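Local coordinates for protein probable threonyl-tRNA synthetase 1 (Aeropyrum pernix, PDB 3A32) that probably catalyses the two-step attachment of threonine to tRNA(Thr), as a zinc-binding class II synthetase that lacks the domain for editing mischarged seryl-tRNA, at residues I391-I403 against L413-R425. Residues are numbered along the deposited sequence; the frame is centred on the assembly and turned at random.
Sequences IESTAKPAVNVFI and LDVRVFDLESMKR. With SO4 (sulfate ion), chain B.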
ATOM      1  N   ILE A 391     -10.856  19.364 -21.419  1.00 14.13           N
ATOM      2  CA  ILE A 391      -9.822  18.478 -20.929  1.00 13.41           C
ATOM      3  C   ILE A 391      -8.870  19.263 -19.986  1.00 13.04           C
ATOM      4  O   ILE A 391      -8.577  18.812 -18.893  1.00 13.04           O
ATOM      5  CB  ILE A 391      -9.102  17.797 -22.123  1.00 12.67           C
ATOM      6  CG1 ILE A 391      -9.984  16.718 -22.736  1.00 12.31           C
ATOM      7  CG2 ILE A 391      -7.753  17.234 -21.719  1.00 11.52           C
ATOM      8  CD1 ILE A 391      -9.594  16.333 -24.153  1.00 11.24           C
ATOM      9  N   GLU A 392      -8.405  20.443 -20.412  1.00 12.42           N
ATOM     10  CA  GLU A 392      -7.513  21.257 -19.571  1.00 11.96           C
ATOM     11  C   GLU A 392      -8.145  21.811 -18.305  1.00 11.96           C
ATOM     12  O   GLU A 392      -7.442  22.054 -17.292  1.00 12.08           O
ATOM     13  CB  GLU A 392      -6.937  22.418 -20.373  1.00 12.15           C
ATOM     14  CG  GLU A 392      -6.135  21.971 -21.564  1.00 14.85           C
ATOM     15  CD  GLU A 392      -4.864  21.145 -21.181  1.00 17.71           C
ATOM     16  OE1 GLU A 392      -4.687  20.686 -20.042  1.00 16.51           O
ATOM     17  OE2 GLU A 392      -4.023  20.956 -22.059  1.00 23.63           O
ATOM     18  N   SER A 393      -9.450  22.056 -18.332  1.00 10.84           N
ATOM     19  CA  SER A 393     -10.027  22.741 -17.191  1.00 11.70           C
ATOM     20  C   SER A 393     -10.510  21.733 -16.139  1.00 11.30           C
ATOM     21  O   SER A 393     -10.836  22.100 -15.021  1.00 11.93           O
ATOM     22  CB  SER A 393     -11.100  23.749 -17.652  1.00 11.26           C
ATOM     23  OG  SER A 393     -12.188  23.042 -18.142  1.00 16.43           O
ATOM     24  N   THR A 394     -10.467  20.452 -16.496  1.00 11.73           N
ATOM     25  CA  THR A 394     -11.064  19.361 -15.731  1.00 12.47           C
ATOM     26  C   THR A 394     -10.087  18.225 -15.438  1.00 11.41           C
ATOM     27  O   THR A 394      -9.624  18.117 -14.317  1.00 10.97           O
ATOM     28  CB  THR A 394     -12.340  18.870 -16.429  1.00 13.34           C
ATOM     29  OG1 THR A 394     -13.349  19.877 -16.205  1.00 18.10           O
ATOM     30  CG2 THR A 394     -12.848  17.594 -15.822  1.00 14.87           C
ATOM     31  N   ALA A 395      -9.739  17.443 -16.451  1.00 10.39           N
ATOM     32  CA  ALA A 395      -8.962  16.237 -16.296  1.00 10.68           C
ATOM     33  C   ALA A 395      -7.439  16.461 -16.200  1.00 11.19           C
ATOM     34  O   ALA A 395      -6.738  15.660 -15.534  1.00 11.18           O
ATOM     35  CB  ALA A 395      -9.272  15.291 -17.407  1.00 11.52           C
ATOM     36  N   LYS A 396      -6.939  17.535 -16.851  1.00  9.66           N
ATOM     37  CA  LYS A 396      -5.524  17.922 -16.775  1.00  8.48           C
ATOM     38  C   LYS A 396      -4.562  16.729 -16.918  1.00  8.58           C
ATOM     39  O   LYS A 396      -3.783  16.440 -15.973  1.00  8.30           O
ATOM     40  CB  LYS A 396      -5.239  18.678 -15.478  1.00  8.03           C
ATOM     41  CG  LYS A 396      -5.891  20.038 -15.405  1.00  9.37           C
ATOM     42  CD  LYS A 396      -5.745  20.696 -14.050  1.00  7.74           C
ATOM     43  CE  LYS A 396      -6.278  22.115 -14.137  1.00  9.19           C
ATOM     44  NZ  LYS A 396      -7.763  22.192 -14.288  1.00  7.91           N
ATOM     45  N   PRO A 397      -4.624  16.009 -18.084  1.00  7.56           N
ATOM     46  CA  PRO A 397      -3.798  14.811 -18.254  1.00  6.40           C
ATOM     47  C   PRO A 397      -2.342  15.206 -18.209  1.00  6.27           C
ATOM     48  O   PRO A 397      -2.013  16.312 -18.609  1.00  7.54           O
ATOM     49  CB  PRO A 397      -4.180  14.317 -19.664  1.00  6.30           C
ATOM     50  CG  PRO A 397      -5.566  14.917 -19.915  1.00  5.30           C
ATOM     51  CD  PRO A 397      -5.418  16.293 -19.294  1.00  6.85           C
ATOM     52  N   ALA A 398      -1.465  14.345 -17.717  1.00  5.90           N
ATOM     53  CA  ALA A 398      -0.032  14.673 -17.694  1.00  6.36           C
ATOM     54  C   ALA A 398       0.489  14.959 -19.114  1.00  6.65           C
ATOM     55  O   ALA A 398       1.167  15.951 -19.330  1.00  7.89           O
ATOM     56  CB  ALA A 398       0.803  13.541 -16.997  1.00  4.52           C
ATOM     57  N   VAL A 399       0.140  14.117 -20.087  1.00  7.27           N
ATOM     58  CA  VAL A 399       0.632  14.263 -21.474  1.00  6.50           C
ATOM     59  C   VAL A 399      -0.562  14.167 -22.420  1.00  7.51           C
ATOM     60  O   VAL A 399      -1.323  13.232 -22.278  1.00  8.71           O
ATOM     61  CB  VAL A 399       1.693  13.148 -21.810  1.00  6.85           C
ATOM     62  CG1 VAL A 399       2.249  13.288 -23.252  1.00  4.08           C
ATOM     63  CG2 VAL A 399       2.913  13.159 -20.790  1.00  4.86           C
ATOM     64  N   ASN A 400      -0.747  15.131 -23.338  1.00  7.63           N
ATOM     65  CA  ASN A 400      -1.735  15.037 -24.447  1.00  8.61           C
ATOM     66  C   ASN A 400      -1.080  14.566 -25.732  1.00  8.40           C
ATOM     67  O   ASN A 400      -0.061  15.126 -26.120  1.00  8.99           O
ATOM     68  CB  ASN A 400      -2.523  16.364 -24.724  1.00  6.58           C
ATOM     69  CG  ASN A 400      -3.336  16.839 -23.519  1.00  8.05           C
ATOM     70  OD1 ASN A 400      -3.712  16.039 -22.633  1.00  5.16           O
ATOM     71  ND2 ASN A 400      -3.592  18.168 -23.458  1.00  6.54           N
ATOM     72  N   VAL A 401      -1.645  13.539 -26.367  1.00  8.62           N
ATOM     73  CA  VAL A 401      -1.122  13.026 -27.661  1.00  8.66           C
ATOM     74  C   VAL A 401      -2.198  13.282 -28.705  1.00  8.43           C
ATOM     75  O   VAL A 401      -3.296  12.757 -28.604  1.00  8.14           O
ATOM     76  CB  VAL A 401      -0.719  11.507 -27.600  1.00  9.00           C
ATOM     77  CG1 VAL A 401      -0.183  10.999 -28.958  1.00  6.72           C
ATOM     78  CG2 VAL A 401       0.329  11.262 -26.467  1.00  9.26           C
ATOM     79  N   PHE A 402      -1.912  14.170 -29.638  1.00  8.40           N
ATOM     80  CA  PHE A 402      -2.897  14.559 -30.648  1.00  9.22           C
ATOM     81  C   PHE A 402      -2.669  13.772 -31.902  1.00  9.77           C
ATOM     82  O   PHE A 402      -1.561  13.787 -32.460  1.00 11.01           O
ATOM     83  CB  PHE A 402      -2.840  16.062 -30.959  1.00  7.96           C
ATOM     84  CG  PHE A 402      -3.372  16.929 -29.825  1.00  9.35           C
ATOM     85  CD1 PHE A 402      -4.742  17.122 -29.658  1.00  8.45           C
ATOM     86  CD2 PHE A 402      -2.492  17.528 -28.919  1.00  7.38           C
ATOM     87  CE1 PHE A 402      -5.234  17.906 -28.616  1.00 11.86           C
ATOM     88  CE2 PHE A 402      -2.974  18.310 -27.871  1.00 10.06           C
ATOM     89  CZ  PHE A 402      -4.344  18.520 -27.714  1.00  7.89           C
ATOM     90  N   ILE A 403      -3.689  13.030 -32.315  1.00 10.05           N
ATOM     91  CA  ILE A 403      -3.570  12.273 -33.539  1.00 11.10           C
ATOM     92  C   ILE A 403      -4.599  12.704 -34.561  1.00 11.27           C
ATOM     93  O   ILE A 403      -5.746  12.341 -34.458  1.00 10.77           O
ATOM     94  CB  ILE A 403      -3.637  10.776 -33.354  1.00 11.94           C
ATOM     95  CG1 ILE A 403      -2.596  10.335 -32.305  1.00 11.85           C
ATOM     96  CG2 ILE A 403      -3.368  10.087 -34.778  1.00 11.05           C
ATOM     97  CD1 ILE A 403      -2.880   9.074 -31.669  1.00 12.78           C
ATOM     98  N   LEU A 413       4.053  12.486 -34.208  1.00  9.57           N
ATOM     99  CA  LEU A 413       2.975  12.758 -33.248  1.00 10.32           C
ATOM    100  C   LEU A 413       3.132  14.160 -32.685  1.00  9.18           C
ATOM    101  O   LEU A 413       4.236  14.635 -32.584  1.00  9.64           O
ATOM    102  CB  LEU A 413       3.000  11.751 -32.108  1.00 11.10           C
ATOM    103  CG  LEU A 413       2.788  10.279 -32.493  1.00 14.67           C
ATOM    104  CD1 LEU A 413       3.145   9.408 -31.307  1.00 16.83           C
ATOM    105  CD2 LEU A 413       1.342  10.002 -33.004  1.00 10.88           C
ATOM    106  N   ASP A 414       2.037  14.801 -32.337  1.00  8.21           N
ATOM    107  CA  ASP A 414       2.038  16.094 -31.643  1.00  9.12           C
ATOM    108  C   ASP A 414       1.762  15.813 -30.153  1.00 10.00           C
ATOM    109  O   ASP A 414       0.625  15.479 -29.759  1.00  9.38           O
ATOM    110  CB  ASP A 414       0.975  17.011 -32.250  1.00  8.02           C
ATOM    111  CG  ASP A 414       0.756  18.282 -31.474  1.00 11.25           C
ATOM    112  OD1 ASP A 414       1.322  18.481 -30.400  1.00  9.63           O
ATOM    113  OD2 ASP A 414      -0.024  19.132 -31.956  1.00 15.37           O
ATOM    114  N   VAL A 415       2.821  15.930 -29.343  1.00  9.18           N
ATOM    115  CA  VAL A 415       2.810  15.446 -27.979  1.00  9.35           C
ATOM    116  C   VAL A 415       3.133  16.605 -27.051  1.00 10.21           C
ATOM    117  O   VAL A 415       4.178  17.239 -27.193  1.00 11.63           O
ATOM    118  CB  VAL A 415       3.834  14.299 -27.775  1.00  8.87           C
ATOM    119  CG1 VAL A 415       3.916  13.855 -26.322  1.00  7.83           C
ATOM    120  CG2 VAL A 415       3.494  13.132 -28.630  1.00  7.14           C
ATOM    121  N   ARG A 416       2.234  16.859 -26.103  1.00  9.86           N
ATOM    122  CA  ARG A 416       2.267  18.029 -25.246  1.00  9.36           C
ATOM    123  C   ARG A 416       2.313  17.621 -23.781  1.00  9.23           C
ATOM    124  O   ARG A 416       1.322  17.212 -23.169  1.00  9.39           O
ATOM    125  CB  ARG A 416       1.068  18.944 -25.543  1.00  8.59           C
ATOM    126  CG  ARG A 416       0.855  19.041 -27.047  1.00  9.65           C
ATOM    127  CD  ARG A 416       0.162  20.276 -27.423  1.00 13.15           C
ATOM    128  NE  ARG A 416       0.096  20.430 -28.868  1.00 14.15           N
ATOM    129  CZ  ARG A 416      -0.546  21.424 -29.465  1.00 13.30           C
ATOM    130  NH1 ARG A 416      -1.179  22.352 -28.741  1.00 11.43           N
ATOM    131  NH2 ARG A 416      -0.524  21.508 -30.785  1.00 11.11           N
ATOM    132  N   VAL A 417       3.507  17.741 -23.239  1.00  9.72           N
ATOM    133  CA  VAL A 417       3.811  17.470 -21.847  1.00  9.98           C
ATOM    134  C   VAL A 417       3.533  18.762 -21.062  1.00  9.98           C
ATOM    135  O   VAL A 417       3.704  19.864 -21.562  1.00 11.82           O
ATOM    136  CB  VAL A 417       5.304  16.992 -21.772  1.00 11.05           C
ATOM    137  CG1 VAL A 417       5.756  16.791 -20.321  1.00 12.28           C
ATOM    138  CG2 VAL A 417       5.511  15.672 -22.577  1.00  8.17           C
ATOM    139  N   PHE A 418       3.025  18.665 -19.861  1.00 10.04           N
ATOM    140  CA  PHE A 418       2.735  19.870 -19.118  1.00  9.89           C
ATOM    141  C   PHE A 418       3.947  20.149 -18.260  1.00 11.74           C
ATOM    142  O   PHE A 418       4.394  19.287 -17.491  1.00 12.75           O
ATOM    143  CB  PHE A 418       1.483  19.736 -18.241  1.00  8.34           C
ATOM    144  CG  PHE A 418       1.136  21.008 -17.586  1.00  8.79           C
ATOM    145  CD1 PHE A 418       0.337  21.984 -18.277  1.00  6.06           C
ATOM    146  CD2 PHE A 418       1.702  21.328 -16.328  1.00  6.01           C
ATOM    147  CE1 PHE A 418       0.069  23.251 -17.697  1.00  5.81           C
ATOM    148  CE2 PHE A 418       1.456  22.597 -15.734  1.00  6.80           C
ATOM    149  CZ  PHE A 418       0.620  23.557 -16.403  1.00  4.92           C
ATOM    150  N   ASP A 419       4.474  21.347 -18.381  1.00 13.66           N
ATOM    151  CA  ASP A 419       5.700  21.750 -17.701  1.00 15.55           C
ATOM    152  C   ASP A 419       5.372  22.404 -16.370  1.00 14.82           C
ATOM    153  O   ASP A 419       4.807  23.487 -16.338  1.00 13.60           O
ATOM    154  CB  ASP A 419       6.424  22.779 -18.555  1.00 16.58           C
ATOM    155  CG  ASP A 419       7.884  22.852 -18.222  1.00 23.60           C
ATOM    156  OD1 ASP A 419       8.546  21.791 -18.408  1.00 30.84           O
ATOM    157  OD2 ASP A 419       8.361  23.928 -17.764  1.00 28.42           O
ATOM    158  N   LEU A 420       5.719  21.739 -15.278  1.00 15.46           N
ATOM    159  CA  LEU A 420       5.250  22.191 -13.950  1.00 16.46           C
ATOM    160  C   LEU A 420       5.863  23.510 -13.511  1.00 18.21           C
ATOM    161  O   LEU A 420       5.196  24.282 -12.855  1.00 19.39           O
ATOM    162  CB  LEU A 420       5.433  21.123 -12.877  1.00 14.63           C
ATOM    163  CG  LEU A 420       4.697  19.796 -13.098  1.00 13.83           C
ATOM    164  CD1 LEU A 420       5.158  18.807 -12.025  1.00  6.80           C
ATOM    165  CD2 LEU A 420       3.137  19.983 -13.128  1.00  9.19           C
ATOM    166  N   GLU A 421       7.123  23.759 -13.864  1.00 21.45           N
ATOM    167  CA  GLU A 421       7.788  25.054 -13.541  1.00 23.94           C
ATOM    168  C   GLU A 421       7.124  26.231 -14.249  1.00 22.92           C
ATOM    169  O   GLU A 421       6.572  27.121 -13.588  1.00 23.79           O
ATOM    170  CB  GLU A 421       9.317  25.042 -13.798  1.00 24.98           C
ATOM    171  CG  GLU A 421      10.099  23.822 -13.237  1.00 31.24           C
ATOM    172  CD  GLU A 421       9.795  23.484 -11.733  1.00 38.44           C
ATOM    173  OE1 GLU A 421       9.889  24.408 -10.851  1.00 36.81           O
ATOM    174  OE2 GLU A 421       9.495  22.272 -11.460  1.00 38.63           O
ATOM    175  N   SER A 422       7.130  26.221 -15.580  1.00 22.50           N
ATOM    176  CA  SER A 422       6.482  27.288 -16.353  1.00 21.17           C
ATOM    177  C   SER A 422       4.943  27.241 -16.293  1.00 19.83           C
ATOM    178  O   SER A 422       4.268  28.251 -16.600  1.00 19.41           O
ATOM    179  CB  SER A 422       6.978  27.269 -17.810  1.00 22.95           C
ATOM    180  OG  SER A 422       6.533  26.100 -18.508  1.00 24.30           O
ATOM    181  N   MET A 423       4.377  26.091 -15.861  1.00 17.83           N
ATOM    182  CA  MET A 423       2.912  25.911 -15.823  1.00 15.10           C
ATOM    183  C   MET A 423       2.302  26.103 -17.209  1.00 14.62           C
ATOM    184  O   MET A 423       1.285  26.747 -17.346  1.00 13.26           O
ATOM    185  CB  MET A 423       2.230  26.872 -14.823  1.00 15.40           C
ATOM    186  CG  MET A 423       2.552  26.586 -13.331  1.00 14.08           C
ATOM    187  SD  MET A 423       1.844  25.057 -12.709  1.00 14.69           S
ATOM    188  CE  MET A 423       0.080  25.414 -12.893  1.00  7.30           C
ATOM    189  N   LYS A 424       2.941  25.518 -18.223  1.00 14.95           N
ATOM    190  CA  LYS A 424       2.494  25.538 -19.603  1.00 15.72           C
ATOM    191  C   LYS A 424       2.716  24.162 -20.201  1.00 14.83           C
ATOM    192  O   LYS A 424       3.660  23.450 -19.816  1.00 14.30           O
ATOM    193  CB  LYS A 424       3.297  26.580 -20.426  1.00 16.05           C
ATOM    194  CG  LYS A 424       3.115  28.059 -19.939  1.00 19.68           C
ATOM    195  CD  LYS A 424       3.531  29.083 -21.019  1.00 19.76           C
ATOM    196  CE  LYS A 424       3.850  30.542 -20.541  1.00 24.49           C
ATOM    197  NZ  LYS A 424       3.552  31.593 -21.673  1.00 26.45           N
ATOM    198  N   ARG A 425       1.856  23.811 -21.157  1.00 13.31           N
ATOM    199  CA  ARG A 425       2.115  22.733 -22.119  1.00 13.00           C
ATOM    200  C   ARG A 425       3.357  22.983 -22.974  1.00 13.28           C
ATOM    201  O   ARG A 425       3.622  24.112 -23.435  1.00 13.16           O
ATOM    202  CB  ARG A 425       0.915  22.560 -23.067  1.00 12.27           C
ATOM    203  CG  ARG A 425      -0.339  22.052 -22.381  1.00 11.56           C
ATOM    204  CD  ARG A 425      -0.363  20.542 -22.341  1.00 10.06           C
ATOM    205  NE  ARG A 425      -1.535  20.054 -21.595  1.00  9.50           N
ATOM    206  CZ  ARG A 425      -1.559  18.906 -20.933  1.00  6.64           C
ATOM    207  NH1 ARG A 425      -0.477  18.119 -20.908  1.00  5.82           N
ATOM    208  NH2 ARG A 425      -2.643  18.562 -20.290  1.00  4.31           N
TER
HETATM  209  S   SO4 B 472      -8.123  25.836 -14.313  1.00 30.11           S
HETATM  210  O1  SO4 B 472      -7.531  25.600 -15.642  1.00 32.96           O
HETATM  211  O2  SO4 B 472      -7.248  26.106 -13.169  1.00 28.70           O
HETATM  212  O3  SO4 B 472      -8.868  27.059 -14.524  1.00 34.40           O
HETATM  213  O4  SO4 B 472      -8.963  24.685 -13.983  1.00 28.63           O
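Strands 399-403 and 413-419 pair antiparallel within the mixed sheet of the anticodon-binding domain, and Arg425, on the neighbouring edge strand, reaches back to the end of helix 384-393. Asn400 and Arg416 form a hydrogen-bonded pair, Asn400 N to Arg416 O and Arg416 N to Asn400 O both 2.9 Å, and Phe402 N bonds to Asp414 O with an N-H...O angle of 175°. On one face Val399 and Val401 meet Val415 and Val417, with Val399 CG1 3.5 Å from Val415 CG1; helix 435-457 packs over this apolar layer. The other face is mixed, with Asn400, Asp414, Arg416 and the Phe402 ring. Arg416, held side-on by both carboxylate oxygens of Asp414, lays its CD 3.7 Å from Phe402 CE2. Arg425, bent at CG-CD (chi2 -88°), grips Glu392 side-on, NE to OE2 at 2.7 Å and NH2 to OE1 at 3.0 Å. Arg425 NH2 also donates to Pro397 O (2.9 Å), in the carbonyl plane, while Asn400 ND2 lies over one face of the Arg425 guanidinium and Phe418 over the opposite one. A leucine here would probably cost the Pro397 carbonyl this donor and Glu392 one charged partner, Arg331 being another. Both arginines probably keep Glu392 ionised, and Arg425 ties helix end and loop to the edge strand.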